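Local coordinates for protein L-threonine 3-dehydrogenase (Clostridioides difficile, PDB 7OL1) that probably oxidises L-threonine at its hydroxyl-bearing carbon, acting as an NAD-dependent threonine dehydrogenase, at residues Ser223-Met234 with Ile262-Glu271. Residues are numbered along the deposited sequence; the frame is centred on the assembly and turned at random.
Sequences SYIAEGTKMDMM and ITAMSFSPEE
M233 and F267 meet at about a right angle on one face of a short antiparallel ladder. Followed outward, M233 CB lies 3.8 Å from F267 CZ, and CG comes closer to that same atom, 3.5 Å away. SD, bent back at chi2 (-79°), stands 5.3 Å from the ring centroid in an oblique Met-aromatic contact; CE, the tip, stays beside the ring, 4.4 Å from F267 CE1. A flexible, polarisable thioether suits such a buried place beside an aromatic. Beneath the side chains, M233 N donates to M265 O (3.0 Å, N-H...O 164°), and F267 N donates to M231 O. Beside M233, D232 turns to the ladder's other face, where its OD2 accepts from the backbone N of L304; T263 OG1 is modelled implausibly close to OD2, so that pair's detail is doubtful. Further along, M234 CE reaches I262 CD1 (3.4 Å). At the far end P269, in the first turn of helix 269-277, sets CG against I225 CG2 (3.5 Å); lacking an N-H, proline fits there. S268 is the N-cap of helix 269-277: its OG and N both donate to E271 OE1, while E271 N returns to S268 O. The chain thus leads from the antiparallel strand at 265-266, which extends the otherwise parallel sheet of the Rossmann-like fold, into an N-capped helix.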
ATOM      1  N   SER A 223      14.291  31.264  -6.391  1.00136.23           N
ATOM      2  CA  SER A 223      14.035  29.796  -6.279  1.00132.38           C
ATOM      3  C   SER A 223      13.906  29.410  -4.804  1.00116.82           C
ATOM      4  O   SER A 223      14.747  29.848  -4.013  1.00119.34           O
ATOM      5  CB  SER A 223      15.117  28.948  -6.933  1.00129.62           C
ATOM      6  OG  SER A 223      15.486  29.450  -8.213  1.00142.62           O
ATOM      7  N   TYR A 224      12.896  28.613  -4.459  1.00116.17           N
ATOM      8  CA  TYR A 224      12.725  28.017  -3.107  1.00128.07           C
ATOM      9  C   TYR A 224      13.438  26.654  -3.109  1.00135.93           C
ATOM     10  O   TYR A 224      13.490  25.979  -2.050  1.00153.14           O
ATOM     11  CB  TYR A 224      11.246  28.028  -2.667  1.00123.35           C
ATOM     12  CG  TYR A 224      10.226  27.356  -3.560  1.00121.30           C
ATOM     13  CD1 TYR A 224       9.587  28.037  -4.588  1.00124.15           C
ATOM     14  CD2 TYR A 224       9.854  26.038  -3.346  1.00129.84           C
ATOM     15  CE1 TYR A 224       8.645  27.417  -5.400  1.00126.35           C
ATOM     16  CE2 TYR A 224       8.912  25.405  -4.146  1.00133.93           C
ATOM     17  CZ  TYR A 224       8.301  26.093  -5.179  1.00124.73           C
ATOM     18  OH  TYR A 224       7.378  25.446  -5.949  1.00112.97           O
ATOM     19  N   ILE A 225      14.041  26.300  -4.252  1.00129.81           N
ATOM     20  CA  ILE A 225      14.682  24.976  -4.499  1.00126.89           C
ATOM     21  C   ILE A 225      16.143  25.195  -4.913  1.00118.53           C
ATOM     22  O   ILE A 225      16.395  26.029  -5.819  1.00100.60           O
ATOM     23  CB  ILE A 225      13.847  24.183  -5.523  1.00128.85           C
ATOM     24  CG1 ILE A 225      12.795  23.328  -4.808  1.00134.01           C
ATOM     25  CG2 ILE A 225      14.723  23.350  -6.445  1.00126.98           C
ATOM     26  CD1 ILE A 225      11.585  22.986  -5.654  1.00145.59           C
ATOM     27  N   ALA A 226      17.046  24.464  -4.246  1.00114.18           N
ATOM     28  CA  ALA A 226      18.520  24.607  -4.304  1.00111.55           C
ATOM     29  C   ALA A 226      18.997  24.330  -5.726  1.00109.60           C
ATOM     30  O   ALA A 226      18.367  23.498  -6.394  1.00116.92           O
ATOM     31  CB  ALA A 226      19.168  23.661  -3.323  1.00111.01           C
ATOM     32  N   GLU A 227      20.074  24.992  -6.154  1.00120.23           N
ATOM     33  CA  GLU A 227      20.624  24.867  -7.533  1.00131.87           C
ATOM     34  C   GLU A 227      21.193  23.455  -7.678  1.00126.68           C
ATOM     35  O   GLU A 227      21.507  22.847  -6.635  1.00126.41           O
ATOM     36  CB  GLU A 227      21.615  25.999  -7.835  1.00145.89           C
ATOM     37  CG  GLU A 227      23.077  25.725  -7.518  1.00140.17           C
ATOM     38  CD  GLU A 227      23.960  26.947  -7.740  1.00137.63           C
ATOM     39  OE1 GLU A 227      23.901  27.525  -8.843  1.00129.91           O
ATOM     40  OE2 GLU A 227      24.684  27.340  -6.806  1.00116.81           O
ATOM     41  N   GLY A 228      21.228  22.924  -8.904  1.00118.21           N
ATOM     42  CA  GLY A 228      21.668  21.538  -9.176  1.00123.67           C
ATOM     43  C   GLY A 228      20.727  20.429  -8.668  1.00118.57           C
ATOM     44  O   GLY A 228      21.056  19.241  -8.914  1.00 91.20           O
ATOM     45  N   THR A 229      19.594  20.741  -8.016  1.00109.55           N
ATOM     46  CA  THR A 229      18.568  19.734  -7.618  1.00 99.64           C
ATOM     47  C   THR A 229      17.777  19.287  -8.860  1.00 93.68           C
ATOM     48  O   THR A 229      17.080  20.119  -9.453  1.00101.54           O
ATOM     49  CB  THR A 229      17.648  20.255  -6.509  1.00 99.16           C
ATOM     50  OG1 THR A 229      18.443  20.596  -5.371  1.00107.47           O
ATOM     51  CG2 THR A 229      16.618  19.226  -6.101  1.00 95.73           C
ATOM     52  N   LYS A 230      17.883  18.012  -9.242  1.00 82.96           N
ATOM     53  CA  LYS A 230      17.287  17.476 -10.493  1.00 88.10           C
ATOM     54  C   LYS A 230      15.993  16.727 -10.147  1.00 94.75           C
ATOM     55  O   LYS A 230      15.940  16.085  -9.050  1.00 81.91           O
ATOM     56  CB  LYS A 230      18.315  16.621 -11.246  1.00 99.06           C
ATOM     57  CG  LYS A 230      19.171  17.394 -12.251  1.00112.97           C
ATOM     58  CD  LYS A 230      20.158  16.541 -13.043  1.00120.85           C
ATOM     59  CE  LYS A 230      20.229  16.901 -14.517  1.00114.98           C
ATOM     60  NZ  LYS A 230      19.949  15.713 -15.358  1.00115.51           N
ATOM     61  N   MET A 231      14.990  16.831 -11.035  1.00 89.88           N
ATOM     62  CA  MET A 231      13.612  16.283 -10.858  1.00 88.87           C
ATOM     63  C   MET A 231      13.009  15.896 -12.213  1.00 80.67           C
ATOM     64  O   MET A 231      13.292  16.577 -13.207  1.00 64.96           O
ATOM     65  CB  MET A 231      12.703  17.325 -10.198  1.00 95.41           C
ATOM     66  CG  MET A 231      12.487  17.070  -8.716  1.00106.72           C
ATOM     67  SD  MET A 231      11.693  18.439  -7.831  1.00110.48           S
ATOM     68  CE  MET A 231      12.584  19.843  -8.500  1.00 98.50           C
ATOM     69  N   ASP A 232      12.153  14.878 -12.275  1.00 76.33           N
ATOM     70  CA  ASP A 232      11.377  14.691 -13.526  1.00 71.59           C
ATOM     71  C   ASP A 232      10.305  15.779 -13.627  1.00 68.96           C
ATOM     72  O   ASP A 232       9.714  16.160 -12.579  1.00 70.60           O
ATOM     73  CB  ASP A 232      10.690  13.344 -13.632  1.00 72.69           C
ATOM     74  CG  ASP A 232      11.657  12.201 -13.771  1.00 77.72           C
ATOM     75  OD1 ASP A 232      12.188  11.768 -12.707  1.00 88.86           O
ATOM     76  OD2 ASP A 232      11.842  11.749 -14.925  1.00 67.25           O
ATOM     77  N   MET A 233      10.060  16.208 -14.863  1.00 58.72           N
ATOM     78  CA  MET A 233       9.015  17.160 -15.259  1.00 60.59           C
ATOM     79  C   MET A 233       8.425  16.711 -16.592  1.00 66.58           C
ATOM     80  O   MET A 233       9.071  15.908 -17.312  1.00 60.49           O
ATOM     81  CB  MET A 233       9.572  18.565 -15.440  1.00 60.88           C
ATOM     82  CG  MET A 233      10.207  19.101 -14.211  1.00 64.68           C
ATOM     83  SD  MET A 233       9.007  19.693 -13.079  1.00 73.69           S
ATOM     84  CE  MET A 233      10.102  20.347 -11.821  1.00 81.03           C
ATOM     85  N   MET A 234       7.235  17.236 -16.881  1.00 64.08           N
ATOM     86  CA  MET A 234       6.498  17.012 -18.140  1.00 65.11           C
ATOM     87  C   MET A 234       5.584  18.232 -18.383  1.00 67.53           C
ATOM     88  O   MET A 234       5.073  18.819 -17.402  1.00 67.49           O
ATOM     89  CB  MET A 234       5.727  15.691 -18.031  1.00 62.87           C
ATOM     90  CG  MET A 234       5.112  15.260 -19.345  1.00 70.16           C
ATOM     91  SD  MET A 234       4.327  13.619 -19.380  1.00 69.97           S
ATOM     92  CE  MET A 234       5.522  12.656 -18.462  1.00 74.26           C
ATOM     93  N   ILE A 262       6.404   7.648 -16.339  1.00 46.01           N
ATOM     94  CA  ILE A 262       6.536   8.430 -17.585  1.00 48.99           C
ATOM     95  C   ILE A 262       7.344   9.655 -17.228  1.00 51.50           C
ATOM     96  O   ILE A 262       7.376  10.025 -16.053  1.00 54.56           O
ATOM     97  CB  ILE A 262       5.184   8.794 -18.210  1.00 51.45           C
ATOM     98  CG1 ILE A 262       4.315   9.617 -17.266  1.00 60.88           C
ATOM     99  CG2 ILE A 262       4.441   7.573 -18.687  1.00 55.06           C
ATOM    100  CD1 ILE A 262       3.121  10.253 -17.976  1.00 63.05           C
ATOM    101  N   THR A 263       8.015  10.214 -18.218  1.00 58.71           N
ATOM    102  CA  THR A 263       8.803  11.454 -18.056  1.00 61.65           C
ATOM    103  C   THR A 263       9.202  11.945 -19.444  1.00 65.94           C
ATOM    104  O   THR A 263       9.095  11.145 -20.426  1.00 62.98           O
ATOM    105  CB  THR A 263       9.999  11.231 -17.135  1.00 61.21           C
ATOM    106  OG1 THR A 263      10.528  12.523 -16.833  1.00 66.10           O
ATOM    107  CG2 THR A 263      11.016  10.322 -17.784  1.00 61.48           C
ATOM    108  N   ALA A 264       9.546  13.232 -19.502  1.00 64.80           N
ATOM    109  CA  ALA A 264       9.926  13.969 -20.724  1.00 71.94           C
ATOM    110  C   ALA A 264      11.291  14.627 -20.533  1.00 70.12           C
ATOM    111  O   ALA A 264      11.928  14.926 -21.548  1.00 72.40           O
ATOM    112  CB  ALA A 264       8.877  15.010 -21.017  1.00 78.75           C
ATOM    113  N   MET A 265      11.691  14.860 -19.277  1.00 69.34           N
ATOM    114  CA  MET A 265      12.879  15.671 -18.919  1.00 74.93           C
ATOM    115  C   MET A 265      13.158  15.549 -17.409  1.00 72.25           C
ATOM    116  O   MET A 265      12.231  15.202 -16.678  1.00 75.91           O
ATOM    117  CB  MET A 265      12.721  17.141 -19.368  1.00 75.91           C
ATOM    118  CG  MET A 265      11.459  17.884 -18.922  1.00 87.90           C
ATOM    119  SD  MET A 265      11.023  19.437 -19.864  1.00 83.95           S
ATOM    120  CE  MET A 265      10.335  18.742 -21.359  1.00 80.86           C
ATOM    121  N   SER A 266      14.436  15.673 -17.020  1.00 69.12           N
ATOM    122  CA  SER A 266      14.948  16.035 -15.672  1.00 68.91           C
ATOM    123  C   SER A 266      15.705  17.357 -15.789  1.00 74.01           C
ATOM    124  O   SER A 266      16.373  17.550 -16.808  1.00 69.92           O
ATOM    125  CB  SER A 266      15.873  14.996 -15.092  1.00 67.09           C
ATOM    126  OG  SER A 266      15.369  13.691 -15.308  1.00 82.53           O
ATOM    127  N   PHE A 267      15.643  18.218 -14.775  1.00 73.76           N
ATOM    128  CA  PHE A 267      16.426  19.468 -14.766  1.00 75.57           C
ATOM    129  C   PHE A 267      16.438  20.149 -13.390  1.00 92.06           C
ATOM    130  O   PHE A 267      15.481  20.093 -12.551  1.00 93.64           O
ATOM    131  CB  PHE A 267      15.972  20.381 -15.905  1.00 80.58           C
ATOM    132  CG  PHE A 267      14.513  20.755 -15.954  1.00 82.59           C
ATOM    133  CD1 PHE A 267      13.969  21.596 -14.989  1.00 82.21           C
ATOM    134  CD2 PHE A 267      13.711  20.342 -17.012  1.00 81.41           C
ATOM    135  CE1 PHE A 267      12.637  21.970 -15.048  1.00 82.08           C
ATOM    136  CE2 PHE A 267      12.385  20.735 -17.079  1.00 80.08           C
ATOM    137  CZ  PHE A 267      11.853  21.549 -16.099  1.00 88.61           C
ATOM    138  N   SER A 268      17.590  20.774 -13.165  1.00103.35           N
ATOM    139  CA  SER A 268      17.906  21.645 -12.015  1.00 99.49           C
ATOM    140  C   SER A 268      17.420  23.042 -12.355  1.00 90.75           C
ATOM    141  O   SER A 268      17.345  23.393 -13.527  1.00 80.81           O
ATOM    142  CB  SER A 268      19.381  21.631 -11.747  1.00115.55           C
ATOM    143  OG  SER A 268      20.101  22.114 -12.878  1.00118.50           O
ATOM    144  N   PRO A 269      17.100  23.875 -11.347  1.00 96.72           N
ATOM    145  CA  PRO A 269      16.596  25.229 -11.594  1.00109.54           C
ATOM    146  C   PRO A 269      17.468  26.041 -12.568  1.00112.31           C
ATOM    147  O   PRO A 269      16.964  26.828 -13.366  1.00110.91           O
ATOM    148  CB  PRO A 269      16.629  25.848 -10.187  1.00113.42           C
ATOM    149  CG  PRO A 269      16.432  24.673  -9.248  1.00 99.21           C
ATOM    150  CD  PRO A 269      17.183  23.542  -9.916  1.00 99.96           C
ATOM    151  N   GLU A 270      18.772  25.819 -12.472  1.00115.37           N
ATOM    152  CA  GLU A 270      19.795  26.549 -13.252  1.00120.58           C
ATOM    153  C   GLU A 270      19.677  26.141 -14.741  1.00107.46           C
ATOM    154  O   GLU A 270      19.908  27.020 -15.587  1.00109.21           O
ATOM    155  CB  GLU A 270      21.122  26.391 -12.489  1.00131.40           C
ATOM    156  CG  GLU A 270      22.261  25.772 -13.276  1.00143.83           C
ATOM    157  CD  GLU A 270      22.406  24.285 -12.984  1.00148.09           C
ATOM    158  OE1 GLU A 270      22.190  23.886 -11.798  1.00126.34           O
ATOM    159  OE2 GLU A 270      22.713  23.530 -13.935  1.00171.89           O
ATOM    160  N   GLU A 271      19.257  24.912 -15.079  1.00102.93           N
ATOM    161  CA  GLU A 271      19.130  24.455 -16.499  1.00107.28           C
ATOM    162  C   GLU A 271      17.919  25.136 -17.168  1.00113.43           C
ATOM    163  O   GLU A 271      18.001  25.340 -18.400  1.00107.10           O
ATOM    164  CB  GLU A 271      18.983  22.930 -16.645  1.00109.07           C
ATOM    165  CG  GLU A 271      20.282  22.120 -16.660  1.00103.73           C
ATOM    166  CD  GLU A 271      20.155  20.638 -16.277  1.00110.18           C
ATOM    167  OE1 GLU A 271      20.104  20.322 -15.055  1.00102.99           O
ATOM    168  OE2 GLU A 271      20.114  19.779 -17.192  1.00103.13           O
TER